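Local coordinates for protein transcriptional regulator, PadR family (Enterococcus faecalis, PDB 3HHH) that probably binds DNA through a winged helix-turn-helix domain as a dimeric transcriptional regulator of the PadR family, at residues L19-R24 and K34-Q39; R55-Q60 and K76-T81. All blocks are in the same frame, centred on the assembly; numbering follows the deposited sequence.

Contact 1 (L19-R24 and K34-Q39); sequences LAIIQR and KILNDQ
Helix 13-24 and helix 29-37 come nearest at Ile21 and Ile35, whose CA atoms are 8.0 Å apart, close enough for branched side chains to fill the gap. Ile21 is the central residue and points at the second helix. Its CG1 arm lies beside the backbone N (chi1 -69°) and runs on extended, which brings the CD1 methyl against the branch point of Leu36: Ile21 CD1 is 3.5 Å from Leu36 CG and 3.9 Å from Leu36 CD2. Both branches touch Ile35: Ile21 CG2 meets Ile35 CD1 at 3.8 Å, and the CG1 arm passes Ile35 CG2, the two side chains lying alongside one another and running opposite ways. In this winged-helix domain the interface packs the first long helix against the leading helix of the helix-turn-helix pair, 29-37 and 46-58. Leu36 also rests on Phe41 of the connecting loop. At the exposed margin the Arg24 guanidinium skirts Ile35 obliquely, with Arg24 NH2 4.4 Å from Ile35 CG2. Met105 of the second subunit packs on both Ile21 and Arg24, bringing the dimer partner to this side of the contact.

Contact 2 (R55-Q60 and K76-T81); sequences RLEKNQ and KFYRLT. With SO4 (sulfate ion), chain E.
Thr81 OG1 lies 2.8 Å from Gln60 O, and is hydrogen-bonded to Ser83 OG and to Gly84 N, and weakly to Trp61 O. Thr81 is the N-cap of helix 82-106; chi1 of 58° sets OG1 between its own N and carbonyl carbon, where it caps Gly84 N, while Thr81 CG2 rests 3.2 Å from Gln60 O. Across from it, helix 46-58 ends in a Schellman motif, with Gln60 at positive phi and Gln60 N bonded to Glu57 O. Arg55 O takes two donors from opposite faces of its plane, Asn59 N and Asn59 ND2; the latter bond is 2.6 Å long, with the acceptor in the amide plane. Toward the start of segment 76-81, Glu57 from the helix and Lys76 from the strand extend to meet each other. Glu57 OE1 comes to 3.4 Å from Lys76 CE and makes a long salt bridge of 3.6 Å to Lys76 NZ. The same carboxylate oxygen lies obliquely to the Tyr78 ring, 4.0 Å from CE1. At the wing, Lys76 N donates to sulfate O2 (3.1 Å, 146°). The sulfate probably comes from the crystallisation liquor and says little about a natural ligand. Glu57 probably offsets part of the Lys76 charge through the long ion pair, whereas the sulfate is held by the backbone N-H.

Overall arrangement
From the N terminus, helix 13-24 turns back through a short loop into helix 29-37, and contact 1 closes that hairpin of helices. The chain then enters helix 46-58, runs out and back through strands 62-69 and 74-80, and contact 2 closes this second loop, joining the end of the likely recognition helix to the returning wing strand where helix 82-106 begins. The two loops follow in series and neither nests in nor crosses the other. Their centres are 15 Å apart, yet helix 13-24 bridges them: Leu19 packs on Leu56, Gln23 on Leu80, and Ile22 on the strand backbone. Helix 13-24, which packs on helix 29-37 by Ile21, thus also meets helix 46-58 and the wing strand.

Contact 1 (L19-R24 and K34-Q39)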
loop_
_atom_site.group_PDB
_atom_site.type_symbol
_atom_site.label_atom_id
_atom_site.label_comp_id
_atom_site.label_asym_id
_atom_site.label_seq_id
_atom_site.Cartn_x
_atom_site.Cartn_y
_atom_site.Cartn_z
ATOM N N LEU B 19 13.955 -2.579 -0.025
ATOM C CA LEU B 19 15.057 -1.740 0.437
ATOM C C LEU B 19 15.487 -2.176 1.839
ATOM O O LEU B 19 16.680 -2.352 2.104
ATOM C CB LEU B 19 14.668 -0.256 0.438
ATOM C CG LEU B 19 14.481 0.438 -0.916
ATOM C CD1 LEU B 19 14.207 1.924 -0.703
ATOM C CD2 LEU B 19 15.687 0.248 -1.818
ATOM N N ALA B 20 14.500 -2.375 2.715
ATOM C CA ALA B 20 14.731 -2.811 4.092
ATOM C C ALA B 20 15.573 -4.079 4.163
ATOM O O ALA B 20 16.562 -4.130 4.900
ATOM C CB ALA B 20 13.404 -3.031 4.803
ATOM N N ILE B 21 15.178 -5.094 3.395
ATOM C CA ILE B 21 15.890 -6.375 3.378
ATOM C C ILE B 21 17.340 -6.213 2.912
ATOM O O ILE B 21 18.255 -6.766 3.521
ATOM C CB ILE B 21 15.175 -7.414 2.491
ATOM C CG1 ILE B 21 13.846 -7.830 3.123
ATOM C CG2 ILE B 21 16.045 -8.645 2.294
ATOM C CD1 ILE B 21 12.904 -8.523 2.158
ATOM N N ILE B 22 17.545 -5.441 1.849
ATOM C CA ILE B 22 18.890 -5.194 1.319
ATOM C C ILE B 22 19.786 -4.457 2.336
ATOM O O ILE B 22 20.984 -4.748 2.442
ATOM C CB ILE B 22 18.836 -4.404 -0.017
ATOM C CG1 ILE B 22 18.127 -5.222 -1.112
ATOM C CG2 ILE B 22 20.229 -4.047 -0.489
ATOM C CD1 ILE B 22 17.727 -4.405 -2.338
ATOM N N GLN B 23 19.202 -3.518 3.085
ATOM C CA GLN B 23 19.937 -2.781 4.126
ATOM C C GLN B 23 20.532 -3.712 5.179
ATOM O O GLN B 23 21.650 -3.507 5.645
ATOM C CB GLN B 23 19.019 -1.784 4.838
ATOM C CG GLN B 23 19.764 -0.733 5.667
ATOM C CD GLN B 23 18.890 -0.089 6.732
ATOM O OE1 GLN B 23 18.128 -0.768 7.424
ATOM N NE2 GLN B 23 19.003 1.227 6.874
ATOM N N ARG B 24 19.764 -4.731 5.547
ATOM C CA ARG B 24 20.134 -5.647 6.619
ATOM C C ARG B 24 21.289 -6.549 6.191
ATOM O O ARG B 24 22.236 -6.758 6.953
ATOM C CB ARG B 24 18.926 -6.503 7.008
ATOM C CG ARG B 24 18.602 -6.506 8.492
ATOM C CD ARG B 24 17.563 -7.573 8.812
ATOM N NE ARG B 24 16.376 -7.460 7.955
ATOM C CZ ARG B 24 15.384 -8.351 7.891
ATOM N NH1 ARG B 24 15.395 -9.450 8.645
ATOM N NH2 ARG B 24 14.363 -8.132 7.070
ATOM N N LYS B 34 12.563 -15.101 -0.565
ATOM C CA LYS B 34 12.403 -16.140 0.456
ATOM C C LYS B 34 12.161 -15.540 1.847
ATOM O O LYS B 34 11.357 -16.064 2.623
ATOM C CB LYS B 34 13.636 -17.055 0.486
ATOM C CG LYS B 34 13.375 -18.419 1.117
ATOM C CD LYS B 34 14.593 -18.948 1.860
ATOM C CE LYS B 34 14.311 -20.305 2.486
ATOM N NZ LYS B 34 13.173 -20.268 3.449
ATOM N N ILE B 35 12.867 -14.451 2.155
ATOM C CA ILE B 35 12.666 -13.708 3.402
ATOM C C ILE B 35 11.262 -13.108 3.463
ATOM O O ILE B 35 10.570 -13.252 4.469
ATOM C CB ILE B 35 13.700 -12.574 3.564
ATOM C CG1 ILE B 35 15.082 -13.156 3.865
ATOM C CG2 ILE B 35 13.285 -11.621 4.681
ATOM C CD1 ILE B 35 16.194 -12.132 3.843
ATOM N N LEU B 36 10.852 -12.436 2.387
ATOM C CA LEU B 36 9.492 -11.895 2.287
ATOM C C LEU B 36 8.446 -12.993 2.481
ATOM O O LEU B 36 7.483 -12.816 3.231
ATOM C CB LEU B 36 9.277 -11.202 0.939
ATOM C CG LEU B 36 9.903 -9.812 0.801
ATOM C CD1 LEU B 36 10.123 -9.439 -0.659
ATOM C CD2 LEU B 36 9.043 -8.765 1.503
ATOM N N ASN B 37 8.648 -14.125 1.809
ATOM C CA ASN B 37 7.738 -15.268 1.921
ATOM C C ASN B 37 7.592 -15.762 3.359
ATOM O O ASN B 37 6.489 -16.106 3.784
ATOM C CB ASN B 37 8.202 -16.432 1.030
ATOM C CG ASN B 37 8.086 -16.124 -0.453
ATOM O OD1 ASN B 37 7.521 -15.104 -0.850
ATOM N ND2 ASN B 37 8.632 -17.005 -1.281
ATOM N N ASP B 38 8.700 -15.777 4.103
ATOM C CA ASP B 38 8.711 -16.289 5.480
ATOM C C ASP B 38 8.175 -15.303 6.524
ATOM O O ASP B 38 8.113 -15.647 7.703
ATOM C CB ASP B 38 10.138 -16.700 5.892
ATOM C CG ASP B 38 10.695 -17.853 5.061
ATOM O OD1 ASP B 38 9.907 -18.635 4.487
ATOM O OD2 ASP B 38 11.938 -17.977 4.987
ATOM N N GLN B 39 7.797 -14.092 6.107
ATOM C CA GLN B 39 7.466 -13.011 7.055
ATOM C C GLN B 39 6.002 -12.585 7.354
ATOM O O GLN B 39 5.817 -11.765 8.249
ATOM C CB GLN B 39 8.277 -11.759 6.683
ATOM C CG GLN B 39 9.741 -11.850 7.068
ATOM C CD GLN B 39 9.940 -11.954 8.561
ATOM O OE1 GLN B 39 9.431 -11.134 9.325
ATOM N NE2 GLN B 39 10.681 -12.972 8.989
#

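Contact 2 (R55-Q60 and K76-T81)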
loop_
_atom_site.group_PDB
_atom_site.type_symbol
_atom_site.label_atom_id
_atom_site.label_comp_id
_atom_site.label_asym_id
_atom_site.label_seq_id
_atom_site.Cartn_x
_atom_site.Cartn_y
_atom_site.Cartn_z
ATOM N N ARG B 55 14.016 -1.574 -11.024
ATOM C CA ARG B 55 13.662 -0.175 -10.801
ATOM C C ARG B 55 14.559 0.485 -9.753
ATOM O O ARG B 55 14.978 1.632 -9.923
ATOM C CB ARG B 55 12.189 -0.042 -10.399
ATOM C CG ARG B 55 11.726 1.406 -10.323
ATOM C CD ARG B 55 10.227 1.537 -10.122
ATOM N NE ARG B 55 9.856 2.940 -9.943
ATOM C CZ ARG B 55 10.010 3.630 -8.814
ATOM N NH1 ARG B 55 10.521 3.058 -7.727
ATOM N NH2 ARG B 55 9.644 4.909 -8.766
ATOM N N LEU B 56 14.843 -0.238 -8.673
ATOM C CA LEU B 56 15.741 0.254 -7.629
ATOM C C LEU B 56 17.115 0.581 -8.204
ATOM O O LEU B 56 17.669 1.656 -7.947
ATOM C CB LEU B 56 15.890 -0.781 -6.507
ATOM C CG LEU B 56 14.662 -1.033 -5.631
ATOM C CD1 LEU B 56 14.950 -2.169 -4.668
ATOM C CD2 LEU B 56 14.247 0.229 -4.881
ATOM N N GLU B 57 17.650 -0.359 -8.981
ATOM C CA GLU B 57 18.934 -0.186 -9.653
ATOM C C GLU B 57 18.899 1.009 -10.602
ATOM O O GLU B 57 19.770 1.876 -10.542
ATOM C CB GLU B 57 19.305 -1.463 -10.414
ATOM C CG GLU B 57 20.602 -1.368 -11.215
ATOM C CD GLU B 57 21.286 -2.716 -11.407
ATOM O OE1 GLU B 57 20.621 -3.764 -11.222
ATOM O OE2 GLU B 57 22.493 -2.727 -11.737
ATOM N N LYS B 58 17.880 1.060 -11.455
ATOM C CA LYS B 58 17.723 2.147 -12.431
ATOM C C LYS B 58 17.881 3.526 -11.778
ATOM O O LYS B 58 18.550 4.398 -12.325
ATOM C CB LYS B 58 16.361 2.040 -13.134
ATOM C CG LYS B 58 16.118 3.063 -14.251
ATOM C CD LYS B 58 14.652 3.074 -14.694
ATOM C CE LYS B 58 14.198 4.461 -15.151
ATOM N NZ LYS B 58 14.887 4.921 -16.389
ATOM N N ASN B 59 17.281 3.704 -10.604
ATOM C CA ASN B 59 17.332 4.980 -9.885
ATOM C C ASN B 59 18.542 5.112 -8.946
ATOM O O ASN B 59 18.672 6.107 -8.229
ATOM C CB ASN B 59 16.034 5.183 -9.100
ATOM C CG ASN B 59 14.814 5.268 -10.000
ATOM O OD1 ASN B 59 14.339 6.361 -10.320
ATOM N ND2 ASN B 59 14.305 4.114 -10.423
ATOM N N GLN B 60 19.411 4.100 -8.955
ATOM C CA GLN B 60 20.676 4.099 -8.204
ATOM C C GLN B 60 20.503 4.162 -6.680
ATOM O O GLN B 60 21.372 4.663 -5.964
ATOM C CB GLN B 60 21.608 5.210 -8.717
ATOM C CG GLN B 60 22.084 4.975 -10.152
ATOM C CD GLN B 60 22.615 6.230 -10.823
ATOM O OE1 GLN B 60 21.957 7.272 -10.836
ATOM N NE2 GLN B 60 23.803 6.129 -11.400
ATOM N N LYS B 76 23.532 -12.011 -8.864
ATOM C CA LYS B 76 23.512 -10.554 -8.802
ATOM C C LYS B 76 23.156 -10.108 -7.377
ATOM O O LYS B 76 21.999 -10.169 -6.967
ATOM C CB LYS B 76 22.521 -10.004 -9.837
ATOM C CG LYS B 76 22.740 -8.548 -10.217
ATOM C CD LYS B 76 22.042 -8.217 -11.530
ATOM C CE LYS B 76 22.096 -6.725 -11.838
ATOM N NZ LYS B 76 21.872 -6.438 -13.286
ATOM N N PHE B 77 24.172 -9.679 -6.630
ATOM C CA PHE B 77 24.014 -9.267 -5.233
ATOM C C PHE B 77 23.810 -7.757 -5.119
ATOM O O PHE B 77 24.386 -6.990 -5.894
ATOM C CB PHE B 77 25.237 -9.685 -4.411
ATOM C CG PHE B 77 25.314 -11.163 -4.150
ATOM C CD1 PHE B 77 24.719 -11.713 -3.025
ATOM C CD2 PHE B 77 25.986 -12.002 -5.026
ATOM C CE1 PHE B 77 24.790 -13.076 -2.775
ATOM C CE2 PHE B 77 26.062 -13.372 -4.786
ATOM C CZ PHE B 77 25.460 -13.908 -3.658
ATOM N N TYR B 78 23.009 -7.339 -4.137
ATOM C CA TYR B 78 22.617 -5.934 -3.984
ATOM C C TYR B 78 23.045 -5.326 -2.650
ATOM O O TYR B 78 23.206 -6.028 -1.654
ATOM C CB TYR B 78 21.096 -5.792 -4.117
ATOM C CG TYR B 78 20.549 -6.177 -5.468
ATOM C CD1 TYR B 78 20.333 -5.217 -6.455
ATOM C CD2 TYR B 78 20.239 -7.502 -5.761
ATOM C CE1 TYR B 78 19.826 -5.570 -7.701
ATOM C CE2 TYR B 78 19.732 -7.865 -7.004
ATOM C CZ TYR B 78 19.526 -6.897 -7.968
ATOM O OH TYR B 78 19.023 -7.261 -9.195
ATOM N N ARG B 79 23.211 -4.006 -2.645
ATOM C CA ARG B 79 23.455 -3.249 -1.422
ATOM C C ARG B 79 22.955 -1.818 -1.598
ATOM O O ARG B 79 22.936 -1.289 -2.709
ATOM C CB ARG B 79 24.943 -3.262 -1.046
ATOM C CG ARG B 79 25.886 -2.735 -2.128
ATOM C CD ARG B 79 27.350 -2.989 -1.780
ATOM N NE ARG B 79 28.254 -2.607 -2.872
ATOM C CZ ARG B 79 28.695 -3.418 -3.840
ATOM N NH1 ARG B 79 28.332 -4.698 -3.890
ATOM N NH2 ARG B 79 29.515 -2.941 -4.775
ATOM N N LEU B 80 22.538 -1.200 -0.497
ATOM C CA LEU B 80 21.987 0.151 -0.537
ATOM C C LEU B 80 23.066 1.199 -0.775
ATOM O O LEU B 80 24.155 1.126 -0.209
ATOM C CB LEU B 80 21.264 0.478 0.771
ATOM C CG LEU B 80 20.003 -0.322 1.100
ATOM C CD1 LEU B 80 19.326 0.292 2.313
ATOM C CD2 LEU B 80 19.044 -0.372 -0.088
ATOM N N THR B 81 22.750 2.171 -1.622
ATOM C CA THR B 81 23.566 3.367 -1.761
ATOM C C THR B 81 23.213 4.307 -0.610
ATOM O O THR B 81 22.331 4.006 0.195
ATOM C CB THR B 81 23.289 4.073 -3.101
ATOM O OG1 THR B 81 21.897 4.415 -3.183
ATOM C CG2 THR B 81 23.647 3.169 -4.264
HETATM S S SO4 E . 20.495 -14.046 -10.079
HETATM O O1 SO4 E . 21.440 -15.148 -10.221
HETATM O O2 SO4 E . 21.064 -12.821 -10.640
HETATM O O3 SO4 E . 19.268 -14.391 -10.797
HETATM O O4 SO4 E . 20.205 -13.843 -8.661
#